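Local coordinates for gram-negative insecticidal protein (Chromobacterium piscinae, PDB 6FBM) that is an insecticidal toxin of the MACPF and beta-tripod families that probably acts by forming pores in target membranes, at residues T17-G22 and I133-A138; Y404-A409 and D420-A425. One frame throughout, in Å; residues are numbered along the deposited sequence.

Interaction 1. Residues T17-G22 and I133-A138; sequences TSMGMG and ISLPGA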
# COMPACT_ATOMS: atom_id res chain seq x y z
N THR A 17 -4.23 -12.67 22.94
CA THR A 17 -4.36 -14.07 22.51
C THR A 17 -3.47 -14.98 23.31
O THR A 17 -3.66 -16.18 23.27
CB THR A 17 -3.98 -14.28 21.03
OG1 THR A 17 -2.62 -13.85 20.83
CG2 THR A 17 -4.92 -13.49 20.10
N SER A 18 -2.47 -14.42 23.99
CA SER A 18 -1.60 -15.21 24.85
C SER A 18 -2.18 -15.46 26.23
O SER A 18 -1.74 -16.37 26.90
CB SER A 18 -0.25 -14.54 25.00
OG SER A 18 0.32 -14.38 23.73
N MET A 19 -3.15 -14.65 26.64
CA MET A 19 -3.63 -14.70 28.00
C MET A 19 -4.50 -15.93 28.24
O MET A 19 -5.32 -16.33 27.40
CB MET A 19 -4.39 -13.44 28.35
CG MET A 19 -3.54 -12.17 28.25
SD MET A 19 -1.90 -12.27 29.03
CE MET A 19 -2.38 -12.28 30.77
N GLY A 20 -4.26 -16.59 29.36
CA GLY A 20 -5.03 -17.75 29.71
C GLY A 20 -4.73 -18.97 28.88
O GLY A 20 -5.51 -19.91 28.86
N MET A 21 -3.60 -18.97 28.19
CA MET A 21 -3.19 -20.10 27.40
C MET A 21 -2.34 -20.95 28.30
O MET A 21 -1.58 -20.41 29.12
CB MET A 21 -2.29 -19.70 26.24
CG MET A 21 -2.92 -19.08 25.01
SD MET A 21 -4.31 -20.00 24.29
CE MET A 21 -5.59 -18.97 24.98
N GLY A 22 -2.41 -22.27 28.09
CA GLY A 22 -1.39 -23.16 28.62
C GLY A 22 0.01 -22.80 28.16
O GLY A 22 0.19 -22.25 27.06
N ILE A 133 -0.75 -7.43 30.78
CA ILE A 133 -2.12 -7.90 30.80
C ILE A 133 -2.15 -8.91 31.94
O ILE A 133 -1.18 -9.67 32.12
CB ILE A 133 -2.58 -8.58 29.50
CG1 ILE A 133 -2.10 -7.79 28.28
CG2 ILE A 133 -4.09 -8.73 29.52
CD1 ILE A 133 -2.40 -8.44 26.95
N SER A 134 -3.21 -8.88 32.73
CA SER A 134 -3.35 -9.82 33.84
C SER A 134 -4.78 -10.32 33.92
O SER A 134 -5.71 -9.63 33.53
CB SER A 134 -2.94 -9.16 35.14
OG SER A 134 -3.72 -8.00 35.39
N LEU A 135 -4.89 -11.56 34.36
CA LEU A 135 -6.17 -12.23 34.52
C LEU A 135 -6.63 -12.18 35.98
O LEU A 135 -5.84 -11.86 36.88
CB LEU A 135 -6.03 -13.70 34.13
CG LEU A 135 -5.63 -13.95 32.67
CD1 LEU A 135 -5.63 -15.44 32.40
CD2 LEU A 135 -6.58 -13.26 31.70
N PRO A 136 -7.90 -12.53 36.22
CA PRO A 136 -8.36 -12.79 37.57
C PRO A 136 -7.61 -13.96 38.23
O PRO A 136 -6.91 -14.75 37.57
CB PRO A 136 -9.83 -13.20 37.35
CG PRO A 136 -10.23 -12.52 36.12
CD PRO A 136 -9.01 -12.71 35.26
N GLY A 137 -7.80 -14.05 39.54
CA GLY A 137 -7.25 -15.15 40.34
C GLY A 137 -7.93 -16.44 40.01
O GLY A 137 -9.01 -16.44 39.42
N ALA A 138 -7.29 -17.54 40.38
CA ALA A 138 -7.82 -18.90 40.16
C ALA A 138 -9.28 -19.06 40.50
O ALA A 138 -10.04 -19.66 39.75
CB ALA A 138 -7.03 -19.92 40.97
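Met19 projects from a type II beta turn, Ser18 to Met21, and lies against Ile133 and Leu135 where strand 120-134 of the large antiparallel sheet runs out. This is the sheet of the MACPF region, and strand 170-177 joins the two segments by bonding to both: Ile172 makes backbone hydrogen bonds with Gly20 and Met21, and Ala175 with Ile133. The nearest CA atoms, those of Gly20 and Leu135, are 7.4 Å apart, too far for strand pairing, so side chains bridge the gap and rest on each other or on backbone. Met19 does most of the touching. Its CG stands beside the backbone N (chi1 -61°), and two further bends in the chain fold the thioether back over Ile133, whose side chain it crosses obliquely. The stem of Met19 meets the branch methyl, CG to Ile133 CG2 at 3.7 Å, while its sulfur SD rests on Ile133 CB at 3.8 Å. Ile133 and Leu135 both point toward the turn and Ser134 points away, the alternation of an extended chain. Met19 therefore touches both, its CB lying 4.0 Å from Leu135 CD2. Met63 touches all three of these side chains, and Ile172 adds a further contact to Met19. Gly20 takes the third position of the turn with phi 72°, a value that favours glycine, and the closing bond from Met21 N to Ser18 O is weak at 3.4 Å. The two methyls of Leu135 divide their work: CD2 faces Met19, while CD1 meets the turn's backbone at Gly20 N, 3.5 Å away. At the far end of the methionine, the terminal methyl passes Leu135 CG and ends beside the strand's backbone, with Met19 CE 3.2 Å from Ile133 O.

Interaction 2. Residues Y404-A409 and D420-A425; sequences YACWRA and DVMMLA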
# COMPACT_ATOMS: atom_id res chain seq x y z
N TYR A 404 74.08 -22.80 39.64
CA TYR A 404 73.11 -23.86 39.83
C TYR A 404 71.94 -23.24 40.54
O TYR A 404 72.13 -22.61 41.57
CB TYR A 404 73.69 -24.99 40.68
CG TYR A 404 74.96 -25.53 40.10
CD1 TYR A 404 74.95 -26.57 39.17
CD2 TYR A 404 76.19 -24.97 40.44
CE1 TYR A 404 76.13 -27.04 38.61
CE2 TYR A 404 77.37 -25.42 39.87
CZ TYR A 404 77.34 -26.46 38.98
OH TYR A 404 78.51 -26.90 38.43
N ALA A 405 70.73 -23.39 40.00
CA ALA A 405 69.56 -22.72 40.57
C ALA A 405 68.28 -23.49 40.39
O ALA A 405 68.15 -24.25 39.44
CB ALA A 405 69.42 -21.34 39.96
N CYS A 406 67.35 -23.27 41.31
CA CYS A 406 66.01 -23.83 41.22
C CYS A 406 65.07 -22.67 40.94
O CYS A 406 65.06 -21.70 41.70
CB CYS A 406 65.65 -24.48 42.53
SG CYS A 406 64.01 -25.20 42.51
N TRP A 407 64.30 -22.77 39.85
CA TRP A 407 63.36 -21.71 39.50
C TRP A 407 61.91 -22.16 39.61
O TRP A 407 61.61 -23.34 39.41
CB TRP A 407 63.61 -21.21 38.10
CG TRP A 407 64.89 -20.51 37.90
CD1 TRP A 407 66.11 -21.09 37.66
CD2 TRP A 407 65.10 -19.11 37.85
NE1 TRP A 407 67.06 -20.14 37.49
CE2 TRP A 407 66.47 -18.90 37.61
CE3 TRP A 407 64.27 -17.99 38.00
CZ2 TRP A 407 67.03 -17.62 37.50
CZ3 TRP A 407 64.83 -16.72 37.90
CH2 TRP A 407 66.19 -16.55 37.66
N ARG A 408 61.03 -21.20 39.93
CA ARG A 408 59.58 -21.41 39.97
C ARG A 408 58.93 -20.57 38.94
O ARG A 408 59.27 -19.38 38.79
CB ARG A 408 58.96 -20.85 41.22
CG ARG A 408 58.84 -21.81 42.33
CD ARG A 408 57.44 -22.01 42.82
NE ARG A 408 57.52 -22.05 44.27
CZ ARG A 408 58.04 -23.03 45.01
NH1 ARG A 408 58.03 -22.88 46.32
NH2 ARG A 408 58.52 -24.17 44.49
N ALA A 409 57.94 -21.15 38.28
CA ALA A 409 57.09 -20.34 37.45
C ALA A 409 56.27 -19.44 38.37
O ALA A 409 55.74 -19.87 39.39
CB ALA A 409 56.19 -21.23 36.61
N ASP A 420 58.87 -27.26 39.52
CA ASP A 420 59.98 -26.33 39.33
C ASP A 420 60.92 -26.82 38.26
O ASP A 420 60.82 -27.93 37.79
CB ASP A 420 60.71 -26.11 40.65
CG ASP A 420 59.86 -25.39 41.68
OD1 ASP A 420 58.92 -24.66 41.30
OD2 ASP A 420 60.11 -25.55 42.88
N VAL A 421 61.83 -25.93 37.90
CA VAL A 421 62.82 -26.16 36.86
C VAL A 421 64.18 -25.81 37.41
O VAL A 421 64.39 -24.70 37.91
CB VAL A 421 62.54 -25.24 35.67
CG1 VAL A 421 63.63 -25.36 34.63
CG2 VAL A 421 61.16 -25.56 35.08
N MET A 422 65.11 -26.75 37.33
CA MET A 422 66.48 -26.51 37.73
C MET A 422 67.24 -26.03 36.53
O MET A 422 67.01 -26.50 35.42
CB MET A 422 67.14 -27.79 38.23
CG MET A 422 66.49 -28.41 39.43
SD MET A 422 66.44 -27.36 40.87
CE MET A 422 68.16 -27.07 41.20
N MET A 423 68.15 -25.10 36.77
CA MET A 423 69.11 -24.61 35.80
C MET A 423 70.48 -24.90 36.39
O MET A 423 70.85 -24.31 37.40
CB MET A 423 68.91 -23.11 35.55
CG MET A 423 67.56 -22.74 34.94
SD MET A 423 67.26 -23.42 33.30
CE MET A 423 68.32 -22.41 32.27
N LEU A 424 71.21 -25.81 35.75
CA LEU A 424 72.39 -26.43 36.33
C LEU A 424 73.61 -26.23 35.42
O LEU A 424 73.55 -26.52 34.22
CB LEU A 424 72.15 -27.91 36.56
CG LEU A 424 70.94 -28.29 37.44
CD1 LEU A 424 70.66 -29.78 37.36
CD2 LEU A 424 71.11 -27.89 38.88
N ALA A 425 74.69 -25.70 36.01
CA ALA A 425 75.99 -25.57 35.39
C ALA A 425 75.96 -24.48 34.33
O ALA A 425 76.42 -24.68 33.20
CB ALA A 425 76.47 -26.90 34.81
O HOH W 1 57.47 -24.06 39.20
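Ala405 with Met423 and Trp407 with Val421 are hydrogen-bonded pairs of two antiparallel strands whose axes make an angle of 154°, with Tyr404-Leu424 and Cys406-Met422 as the non-hydrogen-bonded pairs between and beside them; of the four bonds, from Trp407 N to Val421 O at 2.7 Å up to Val421 N to Trp407 O at 3.0 Å, three are nearly straight and Ala405 N to Met423 O is more bent. On one face, Met423 meets the pyrrole side of Trp407 obliquely, CG 3.5 Å from CD1, and Trp389 backs both Trp407 and Val421. On the other face the bent chain of Met422 (chi2 -60°) curls back so that its SD touches Cys406 CB at 3.4 Å, and a second bend carries CE to 3.3 Å from Ala405 O. The Tyr404 ring lies obliquely alongside the end of the second strand, CE1 3.3 Å from Ala425 N, and its OH is bonded to Ser333 O. Past the last pair, Arg408 bends round to form a salt bridge with Asp420: NH2 reaches OD2 at 2.7 Å and makes a weak second bond to OD1. The guanidinium and carboxylate planes are only 27° apart, so the meeting is nearly coplanar, at the guanidinium edge. Gly485 N also binds Asp420 OD2, and a water links OD1, 2.6 Å away, to Ala409 N; these partners probably help fix the carboxylate's rotation. The strict alternation of faces is that of a twisted antiparallel sheet, here in the Vps62-like region, consistent with the beta-tripod part of the toxin.

Interactions 1 and 2 lie on opposite sides of the chain's centre, with centres 72 Å apart and nearest atoms about 57 Å apart, so neither can influence the other by contact. They follow in series along the chain: 17-22 with 133-138 closes before 404-409 with 420-425 opens. No sheet is shared. Interaction 1 belongs to the large antiparallel sheet that includes strands 120-134 and 170-177, in the MACPF region; interaction 2 belongs to the smaller sheet of strands 388-391, 393-394, 403-410 and 421-426, in the Vps62-like region. The separation fits an elongated two-part toxin, in which the MACPF part probably inserts into membranes and the beta-tripod part may serve target recognition.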